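PDB 5U5G: 6-phosphogluconate dehydrogenase from Pseudomonas syringae, which binds NADP+ and (2-oxopropyl)phosphonic acid and probably acts as an NADP-dependent oxidoreductase at a late step of fosfomycin biosynthesis. Local coordinates for residues A71-D74 and F75-P79; T161-E165 and P166-Q170; E144-G147 and L148-L152. All blocks are in the same frame, centred on the assembly; numbering follows the deposited sequence.

Contact 1 (A71-D74 and F75-P79). With NAP (NADP nicotinamide-adenine-dinucleotide phosphate), chain E.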
loop_
_atom_site.group_PDB
_atom_site.type_symbol
_atom_site.label_atom_id
_atom_site.label_comp_id
_atom_site.label_asym_id
_atom_site.label_seq_id
_atom_site.Cartn_x
_atom_site.Cartn_y
_atom_site.Cartn_z
ATOM N N ALA A 71 9.524 29.370 -4.243
ATOM C CA ALA A 71 10.808 29.165 -3.566
ATOM C C ALA A 71 11.909 28.782 -4.553
ATOM O O ALA A 71 13.064 29.186 -4.393
ATOM C CB ALA A 71 10.679 28.097 -2.483
ATOM N N VAL A 72 11.571 27.988 -5.570
ATOM C CA VAL A 72 12.511 27.716 -6.656
ATOM C C VAL A 72 12.999 29.023 -7.267
ATOM O O VAL A 72 14.207 29.269 -7.396
ATOM C CB VAL A 72 11.852 26.826 -7.726
ATOM C CG1 VAL A 72 12.786 26.679 -8.915
ATOM C CG2 VAL A 72 11.485 25.473 -7.157
ATOM N N GLN A 73 12.054 29.879 -7.652
ATOM C CA GLN A 73 12.406 31.124 -8.317
ATOM C C GLN A 73 13.270 31.997 -7.418
ATOM O O GLN A 73 14.333 32.474 -7.835
ATOM C CB GLN A 73 11.136 31.859 -8.748
ATOM C CG GLN A 73 11.404 33.114 -9.567
ATOM C CD GLN A 73 12.063 32.812 -10.913
ATOM O OE1 GLN A 73 11.867 31.736 -11.495
ATOM N NE2 GLN A 73 12.840 33.771 -11.417
ATOM N N ASP A 74 12.839 32.197 -6.165
ATOM C CA ASP A 74 13.557 33.095 -5.265
ATOM C C ASP A 74 14.967 32.586 -4.971
ATOM O O ASP A 74 15.942 33.340 -5.079
ATOM C CB ASP A 74 12.781 33.283 -3.957
ATOM C CG ASP A 74 11.513 34.121 -4.122
ATOM O OD1 ASP A 74 11.275 34.676 -5.216
ATOM O OD2 ASP A 74 10.747 34.224 -3.142
ATOM N N PHE A 75 15.102 31.304 -4.597
ATOM C CA PHE A 75 16.407 30.827 -4.138
ATOM C C PHE A 75 17.382 30.638 -5.293
ATOM O O PHE A 75 18.574 30.938 -5.152
ATOM C CB PHE A 75 16.263 29.531 -3.328
ATOM C CG PHE A 75 15.886 29.769 -1.887
ATOM C CD1 PHE A 75 16.532 30.752 -1.145
ATOM C CD2 PHE A 75 14.869 29.050 -1.292
ATOM C CE1 PHE A 75 16.175 30.996 0.179
ATOM C CE2 PHE A 75 14.501 29.279 0.037
ATOM C CZ PHE A 75 15.160 30.255 0.770
ATOM N N TYR A 76 16.907 30.149 -6.439
ATOM C CA TYR A 76 17.822 29.912 -7.553
ATOM C C TYR A 76 18.053 31.149 -8.423
ATOM O O TYR A 76 19.179 31.361 -8.889
ATOM C CB TYR A 76 17.319 28.763 -8.432
ATOM C CG TYR A 76 17.436 27.401 -7.785
ATOM C CD1 TYR A 76 18.647 26.734 -7.736
ATOM C CD2 TYR A 76 16.329 26.794 -7.208
ATOM C CE1 TYR A 76 18.747 25.477 -7.137
ATOM C CE2 TYR A 76 16.414 25.552 -6.617
ATOM C CZ TYR A 76 17.624 24.896 -6.579
ATOM O OH TYR A 76 17.690 23.663 -5.973
ATOM N N HIS A 77 17.034 31.980 -8.664
ATOM C CA HIS A 77 17.157 32.973 -9.724
ATOM C C HIS A 77 17.196 34.422 -9.268
ATOM O O HIS A 77 17.390 35.296 -10.117
ATOM C CB HIS A 77 16.028 32.805 -10.749
ATOM C CG HIS A 77 16.065 31.488 -11.453
ATOM N ND1 HIS A 77 16.941 31.221 -12.481
ATOM C CD2 HIS A 77 15.359 30.349 -11.255
ATOM C CE1 HIS A 77 16.765 29.979 -12.897
ATOM N NE2 HIS A 77 15.810 29.428 -12.170
ATOM N N ALA A 78 17.013 34.716 -7.988
ATOM C CA ALA A 78 17.152 36.095 -7.545
ATOM C C ALA A 78 18.479 36.652 -8.038
ATOM O O ALA A 78 19.531 36.005 -7.860
ATOM C CB ALA A 78 17.073 36.189 -6.023
ATOM N N PRO A 79 18.493 37.796 -8.724
ATOM C CA PRO A 79 19.753 38.325 -9.249
ATOM C C PRO A 79 20.711 38.681 -8.117
ATOM O O PRO A 79 20.299 39.149 -7.054
ATOM C CB PRO A 79 19.325 39.557 -10.059
ATOM C CG PRO A 79 17.932 39.879 -9.602
ATOM C CD PRO A 79 17.320 38.582 -9.166
HETATM P PA NAP E . 7.058 22.802 4.761
HETATM O O1A NAP E . 5.824 23.512 4.343
HETATM O O2A NAP E . 7.142 22.114 6.101
HETATM O O5B NAP E . 8.363 23.820 4.628
HETATM C C5B NAP E . 8.317 24.397 3.346
HETATM C C4B NAP E . 9.688 25.069 3.118
HETATM O O4B NAP E . 9.707 25.810 1.898
HETATM C C3B NAP E . 10.002 26.034 4.317
HETATM O O3B NAP E . 11.379 26.048 4.539
HETATM C C2B NAP E . 9.596 27.388 3.702
HETATM O O2B NAP E . 10.251 28.457 4.185
HETATM C C1B NAP E . 10.103 27.129 2.227
HETATM N N9A NAP E . 9.461 28.082 1.343
HETATM C C8A NAP E . 8.170 28.045 0.777
HETATM N N7A NAP E . 7.892 29.139 0.017
HETATM C C5A NAP E . 9.058 29.912 0.115
HETATM C C6A NAP E . 9.416 31.158 -0.429
HETATM N N6A NAP E . 8.547 31.851 -1.236
HETATM N N1A NAP E . 10.626 31.719 -0.177
HETATM C C2A NAP E . 11.461 30.993 0.630
HETATM N N3A NAP E . 11.268 29.802 1.213
HETATM C C4A NAP E . 10.038 29.270 0.937
HETATM O O3 NAP E . 7.130 21.714 3.532
HETATM P PN NAP E . 7.845 20.331 3.900
HETATM O O1N NAP E . 9.159 20.502 4.554
HETATM O O2N NAP E . 6.872 19.232 4.265
HETATM O O5D NAP E . 8.288 19.763 2.310
HETATM C C5D NAP E . 9.398 20.383 1.837
HETATM C C4D NAP E . 9.786 19.661 0.560
HETATM O O4D NAP E . 10.028 18.258 0.842
HETATM C C3D NAP E . 8.572 19.715 -0.459
HETATM O O3D NAP E . 9.085 19.848 -1.755
HETATM C C2D NAP E . 7.908 18.368 -0.273
HETATM O O2D NAP E . 7.271 17.894 -1.431
HETATM C C1D NAP E . 9.166 17.485 0.016
HETATM N N1N NAP E . 8.815 16.288 0.753
HETATM C C2N NAP E . 8.136 16.345 1.999
HETATM C C3N NAP E . 7.907 15.171 2.685
HETATM C C7N NAP E . 7.238 15.193 3.989
HETATM O O7N NAP E . 7.051 14.175 4.657
HETATM N N7N NAP E . 6.840 16.400 4.535
HETATM C C4N NAP E . 8.385 13.839 2.170
HETATM C C5N NAP E . 9.053 13.904 0.869
HETATM C C6N NAP E . 9.227 15.055 0.222
HETATM P P2B NAP E . 9.525 29.189 5.718
HETATM O O1X NAP E . 9.982 28.152 6.697
HETATM O O2X NAP E . 10.217 30.554 5.783
HETATM O O3X NAP E . 8.067 29.180 5.330
#

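Contact 2 (T161-E165 and P166-Q170)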
loop_
_atom_site.group_PDB
_atom_site.type_symbol
_atom_site.label_atom_id
_atom_site.label_comp_id
_atom_site.label_asym_id
_atom_site.label_seq_id
_atom_site.Cartn_x
_atom_site.Cartn_y
_atom_site.Cartn_z
ATOM N N THR A 161 17.889 5.272 -5.801
ATOM C CA THR A 161 17.690 4.826 -7.183
ATOM C C THR A 161 18.230 5.895 -8.131
ATOM O O THR A 161 17.651 6.981 -8.250
ATOM C CB THR A 161 16.213 4.533 -7.477
ATOM O OG1 THR A 161 15.719 3.539 -6.572
ATOM C CG2 THR A 161 16.038 4.012 -8.901
ATOM N N TYR A 162 19.327 5.584 -8.821
ATOM C CA TYR A 162 19.959 6.519 -9.744
ATOM C C TYR A 162 19.334 6.372 -11.129
ATOM O O TYR A 162 19.446 5.313 -11.756
ATOM C CB TYR A 162 21.465 6.262 -9.794
ATOM C CG TYR A 162 22.250 7.216 -10.656
ATOM C CD1 TYR A 162 21.971 8.573 -10.655
ATOM C CD2 TYR A 162 23.311 6.759 -11.441
ATOM C CE1 TYR A 162 22.709 9.456 -11.436
ATOM C CE2 TYR A 162 24.056 7.635 -12.220
ATOM C CZ TYR A 162 23.748 8.980 -12.213
ATOM O OH TYR A 162 24.468 9.856 -12.987
ATOM N N VAL A 163 18.667 7.425 -11.595
ATOM C CA VAL A 163 18.088 7.463 -12.936
ATOM C C VAL A 163 18.602 8.732 -13.620
ATOM O O VAL A 163 17.975 9.800 -13.528
ATOM C CB VAL A 163 16.551 7.380 -12.880
ATOM C CG1 VAL A 163 16.108 5.931 -12.636
ATOM C CG2 VAL A 163 15.983 8.304 -11.761
ATOM N N PRO A 164 19.717 8.641 -14.357
ATOM C CA PRO A 164 20.513 9.848 -14.670
ATOM C C PRO A 164 19.778 10.934 -15.435
ATOM O O PRO A 164 20.062 12.119 -15.216
ATOM C CB PRO A 164 21.678 9.287 -15.507
ATOM C CG PRO A 164 21.754 7.843 -15.177
ATOM C CD PRO A 164 20.359 7.402 -14.827
ATOM N N GLU A 165 18.866 10.570 -16.330
ATOM C CA GLU A 165 18.241 11.545 -17.219
ATOM C C GLU A 165 17.588 12.675 -16.428
ATOM O O GLU A 165 16.756 12.410 -15.549
ATOM C CB GLU A 165 17.195 10.859 -18.094
ATOM C CG GLU A 165 16.418 11.809 -18.991
ATOM C CD GLU A 165 15.277 11.121 -19.744
ATOM O OE1 GLU A 165 14.710 10.139 -19.214
ATOM O OE2 GLU A 165 14.954 11.556 -20.872
ATOM N N PRO A 166 17.918 13.936 -16.721
ATOM C CA PRO A 166 17.296 15.059 -16.003
ATOM C C PRO A 166 15.777 15.019 -16.075
ATOM O O PRO A 166 15.185 14.732 -17.119
ATOM C CB PRO A 166 17.850 16.291 -16.724
ATOM C CG PRO A 166 19.169 15.835 -17.296
ATOM C CD PRO A 166 18.960 14.379 -17.666
ATOM N N GLY A 167 15.141 15.324 -14.947
ATOM C CA GLY A 167 13.702 15.313 -14.864
ATOM C C GLY A 167 13.096 13.960 -14.567
ATOM O O GLY A 167 11.926 13.900 -14.179
ATOM N N LYS A 168 13.864 12.874 -14.718
ATOM C CA LYS A 168 13.294 11.537 -14.550
ATOM C C LYS A 168 12.978 11.248 -13.088
ATOM O O LYS A 168 11.955 10.622 -12.784
ATOM C CB LYS A 168 14.238 10.472 -15.109
ATOM C CG LYS A 168 13.664 9.053 -15.021
ATOM C CD LYS A 168 14.438 8.056 -15.900
ATOM C CE LYS A 168 13.776 6.697 -15.869
ATOM N NZ LYS A 168 14.485 5.699 -16.697
ATOM N N ALA A 169 13.851 11.676 -12.171
ATOM C CA ALA A 169 13.576 11.469 -10.755
ATOM C C ALA A 169 12.278 12.149 -10.344
ATOM O O ALA A 169 11.475 11.569 -9.603
ATOM C CB ALA A 169 14.747 11.973 -9.904
ATOM N N GLN A 170 12.040 13.376 -10.825
ATOM C CA GLN A 170 10.801 14.051 -10.447
ATOM C C GLN A 170 9.595 13.360 -11.065
ATOM O O GLN A 170 8.539 13.278 -10.434
ATOM C CB GLN A 170 10.820 15.529 -10.844
ATOM C CG GLN A 170 11.819 16.396 -10.056
ATOM C CD GLN A 170 11.499 16.487 -8.567
ATOM O OE1 GLN A 170 10.401 16.142 -8.120
ATOM N NE2 GLN A 170 12.452 16.963 -7.799
HETATM O O HOH W 1 16.083 7.287 -18.935
#

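Contact 3 (E144-G147 and L148-L152)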
loop_
_atom_site.group_PDB
_atom_site.type_symbol
_atom_site.label_atom_id
_atom_site.label_comp_id
_atom_site.label_asym_id
_atom_site.label_seq_id
_atom_site.Cartn_x
_atom_site.Cartn_y
_atom_site.Cartn_z
ATOM N N GLU A 144 29.545 11.949 -12.134
ATOM C CA GLU A 144 30.634 12.311 -11.231
ATOM C C GLU A 144 30.112 13.072 -10.010
ATOM O O GLU A 144 30.483 12.762 -8.874
ATOM C CB GLU A 144 31.707 13.117 -11.962
ATOM C CG GLU A 144 32.901 13.393 -11.057
ATOM C CD GLU A 144 33.822 14.513 -11.543
ATOM O OE1 GLU A 144 33.355 15.435 -12.249
ATOM O OE2 GLU A 144 35.008 14.462 -11.169
ATOM N N ALA A 145 29.241 14.057 -10.224
ATOM C CA ALA A 145 28.627 14.757 -9.098
ATOM C C ALA A 145 27.831 13.801 -8.219
ATOM O O ALA A 145 27.895 13.883 -6.987
ATOM C CB ALA A 145 27.732 15.888 -9.601
ATOM N N TYR A 146 27.077 12.887 -8.829
ATOM C CA TYR A 146 26.363 11.883 -8.048
ATOM C C TYR A 146 27.325 11.093 -7.172
ATOM O O TYR A 146 27.110 10.952 -5.964
ATOM C CB TYR A 146 25.585 10.947 -8.975
ATOM C CG TYR A 146 24.960 9.761 -8.273
ATOM C CD1 TYR A 146 24.083 9.943 -7.213
ATOM C CD2 TYR A 146 25.238 8.460 -8.679
ATOM C CE1 TYR A 146 23.505 8.868 -6.571
ATOM C CE2 TYR A 146 24.661 7.378 -8.046
ATOM C CZ TYR A 146 23.798 7.590 -6.989
ATOM O OH TYR A 146 23.216 6.528 -6.346
ATOM N N GLY A 147 28.406 10.582 -7.766
ATOM C CA GLY A 147 29.378 9.837 -6.984
ATOM C C GLY A 147 29.963 10.625 -5.827
ATOM O O GLY A 147 30.300 10.052 -4.787
ATOM N N LEU A 148 30.086 11.945 -5.980
ATOM C CA LEU A 148 30.683 12.746 -4.913
ATOM C C LEU A 148 29.724 12.914 -3.741
ATOM O O LEU A 148 30.146 12.894 -2.580
ATOM C CB LEU A 148 31.111 14.110 -5.451
ATOM C CG LEU A 148 32.228 14.056 -6.491
ATOM C CD1 LEU A 148 32.489 15.432 -7.077
ATOM C CD2 LEU A 148 33.482 13.492 -5.853
ATOM N N ILE A 149 28.429 13.085 -4.018
ATOM C CA ILE A 149 27.464 13.333 -2.951
ATOM C C ILE A 149 26.818 12.050 -2.449
ATOM O O ILE A 149 26.189 12.061 -1.380
ATOM C CB ILE A 149 26.382 14.344 -3.399
ATOM C CG1 ILE A 149 25.712 13.881 -4.694
ATOM C CG2 ILE A 149 26.992 15.733 -3.589
ATOM C CD1 ILE A 149 24.446 13.092 -4.493
ATOM N N ARG A 150 26.967 10.947 -3.180
ATOM C CA ARG A 150 26.438 9.651 -2.748
ATOM C C ARG A 150 26.728 9.321 -1.287
ATOM O O ARG A 150 25.790 8.919 -0.578
ATOM C CB ARG A 150 26.978 8.571 -3.699
ATOM C CG ARG A 150 26.022 7.420 -3.951
ATOM C CD ARG A 150 25.909 6.533 -2.743
ATOM N NE ARG A 150 24.902 5.500 -2.887
ATOM C CZ ARG A 150 23.990 5.258 -1.948
ATOM N NH1 ARG A 150 23.984 5.965 -0.815
ATOM N NH2 ARG A 150 23.086 4.302 -2.111
ATOM N N PRO A 151 27.956 9.456 -0.766
ATOM C CA PRO A 151 28.167 9.153 0.660
ATOM C C PRO A 151 27.428 10.090 1.602
ATOM O O PRO A 151 27.176 9.706 2.746
ATOM C CB PRO A 151 29.688 9.278 0.826
ATOM C CG PRO A 151 30.234 9.106 -0.537
ATOM C CD PRO A 151 29.231 9.784 -1.427
ATOM N N LEU A 152 27.085 11.305 1.166
ATOM C CA LEU A 152 26.265 12.194 1.988
ATOM C C LEU A 152 24.827 11.689 2.095
ATOM O O LEU A 152 24.223 11.741 3.177
ATOM C CB LEU A 152 26.279 13.606 1.401
ATOM C CG LEU A 152 27.330 14.641 1.821
ATOM C CD1 LEU A 152 28.585 14.005 2.372
ATOM C CD2 LEU A 152 27.665 15.520 0.632
#

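Contact 1 (A71-D74 and F75-P79)
Ala71 and Phe75 sit one helical turn apart and both touch the adenine of NADP. The Ala71 methyl meets the bond fusing the two adenine rings, its CB lying 3.6 Å from C5A of the nucleotide. Phe75 brings CE2 to 3.5 Å from the nucleotide's N3A, with its CZ a little farther off, near C2A. Its CG is anti to its own carbonyl carbon (chi1 -82°), which sends the ring out past the Ala71 carbonyl toward the base. Asp74 is also in this pocket, but its OD2 stays 3.8 Å from N6A of the nucleotide, a proximity rather than a bond.

Behind these residues run the backbone bonds of helix 69-77: Phe75 N to Ala71 O at 2.9 Å, then Tyr76 N to Val72 O and His77 N to Gln73 O. A weak fourth, Ala78 N to Asp74 O at 3.4 Å, comes where the chain leaves the helix. Away from the nucleotide, Val72 CG1 packs 3.9 Å from Tyr76 CD2, and the Tyr76 hydroxyl bonds to Asp95. Gln73 bends at chi2 (65°) and sets its amide obliquely beside the His77 imidazole; the planes are 13° apart but do not stack, and the closest touch is NE2 to CB of His77 at 3.4 Å.

Thr66 packs on both Ala71 and Phe75, and its carbonyl oxygen bonds to the nucleotide. The helix therefore meets the adenine largely through van der Waals contact, while Lys37, Ser34, Asn32 and Arg33 are among the residues that supply hydrogen bonds to NADP.

Contact 2 (T161-E165 and P166-Q170)
Val163 lies across the aliphatic chain of Lys168 at about a right angle, its CB 3.7 Å from CD of the lysine. Lys168 runs fully extended from a CG anti to the backbone N (chi1 -177°), and CG, CD and CE pass over the valine in turn. Val163 holds CG1 anti to its carbonyl carbon (chi1 -78°), near Lys168 CE; CG2 then falls between the backbone N and the carbonyl carbon, against Lys168 CG and Ala169, whose CB is 4.3 Å from that CG2.

A type II turn from Glu165 to Lys168, closed by Lys168 N to Glu165 O at 3.0 Å, leads from strand 157-162, the last strand of the Rossmann-type sheet within this chain, into the long helix 168-196. Gly167 takes positive phi (85°) and stands at the N-cap; Glu120 accepts its N-H through OE1 and that of Gln170 through OE2. Ser140 OG bonds to the carbonyls of Val163 and Glu165 and to Ala169 N.

Glu165 is extended too, and crosses the lysine at about a right angle with OE1 3.9 Å from CD of Lys168. The charged ends stay 5.1 Å apart, OE1 of Glu165 to NZ of Lys168, and one water spans them, donating to the carboxylate and accepting from the ammonium. NZ makes its salt bridge with Asp200 of the second subunit.

Contact 3 (E144-G147 and L148-L152)
The Tyr146 ring has the Tyr162 ring stacked on one side and Arg150 CG on the other. That methylene makes an off-centre CH-pi contact, 4.2 Å from the Tyr146 ring centroid and 30° off the ring normal. Ile149 CD1 reaches the same side as Arg150, obliquely, 4.2 Å from Tyr146 CD1. Tyr146 and Arg150 run side by side in the same direction, and the guanidinium plane is turned 40° from the ring; the bend at chi2 (-72°) carries NE past the hydroxyl, 4.0 Å from OH of Tyr146. The charged end goes on to a salt bridge with Glu154.

Under the side chains, two carbonyls each take two donors, the second weakly. Ala145 O receives Ile149 N at 3.1 Å and Leu148 N, whose stronger bond is to Glu144 O. Arg150 N, 2.8 Å from Tyr146 O, lies nearly in line with that C=O bond, its N-H aimed less directly; Ile149 N is the weak donor there. Pro151 has no N-H to give and Leu152 N bonds weakly to Ile149 O, and here the helix kinks. Pro151 CD rests 3.5 Å from Gly147 O.

This is the helix of the beta-alpha-beta unit 135-139, 143-156, 157-162. Ala145 and Ile149 pack on Ile92 and Ile119 of the sheet, Leu152 reaches Val61 and Phe63, and Tyr146 and Arg150 lie on Val160 of strand 157-162.

All three contacts are local and partly buried, but each faces something different. Contact 1, on helix 69-77, is turned to the nucleotide and is the one that touches a ligand; contact 3, on helix 143-156, is packed against the sheet on one side and carries exposed residues on the other. Contact 2 is a strand-turn-helix junction, and the second subunit reaches it. Contacts 2 and 3 have centres 14 Å apart; helix 143-156 runs on into strand 157-162, and the tyrosine stack ties the two together. Contact 1 touches neither. Van der Waals contact dominates at the adenine, a water-bridged charge pair marks the turn, and a CH-pi contact marks the kinked helix.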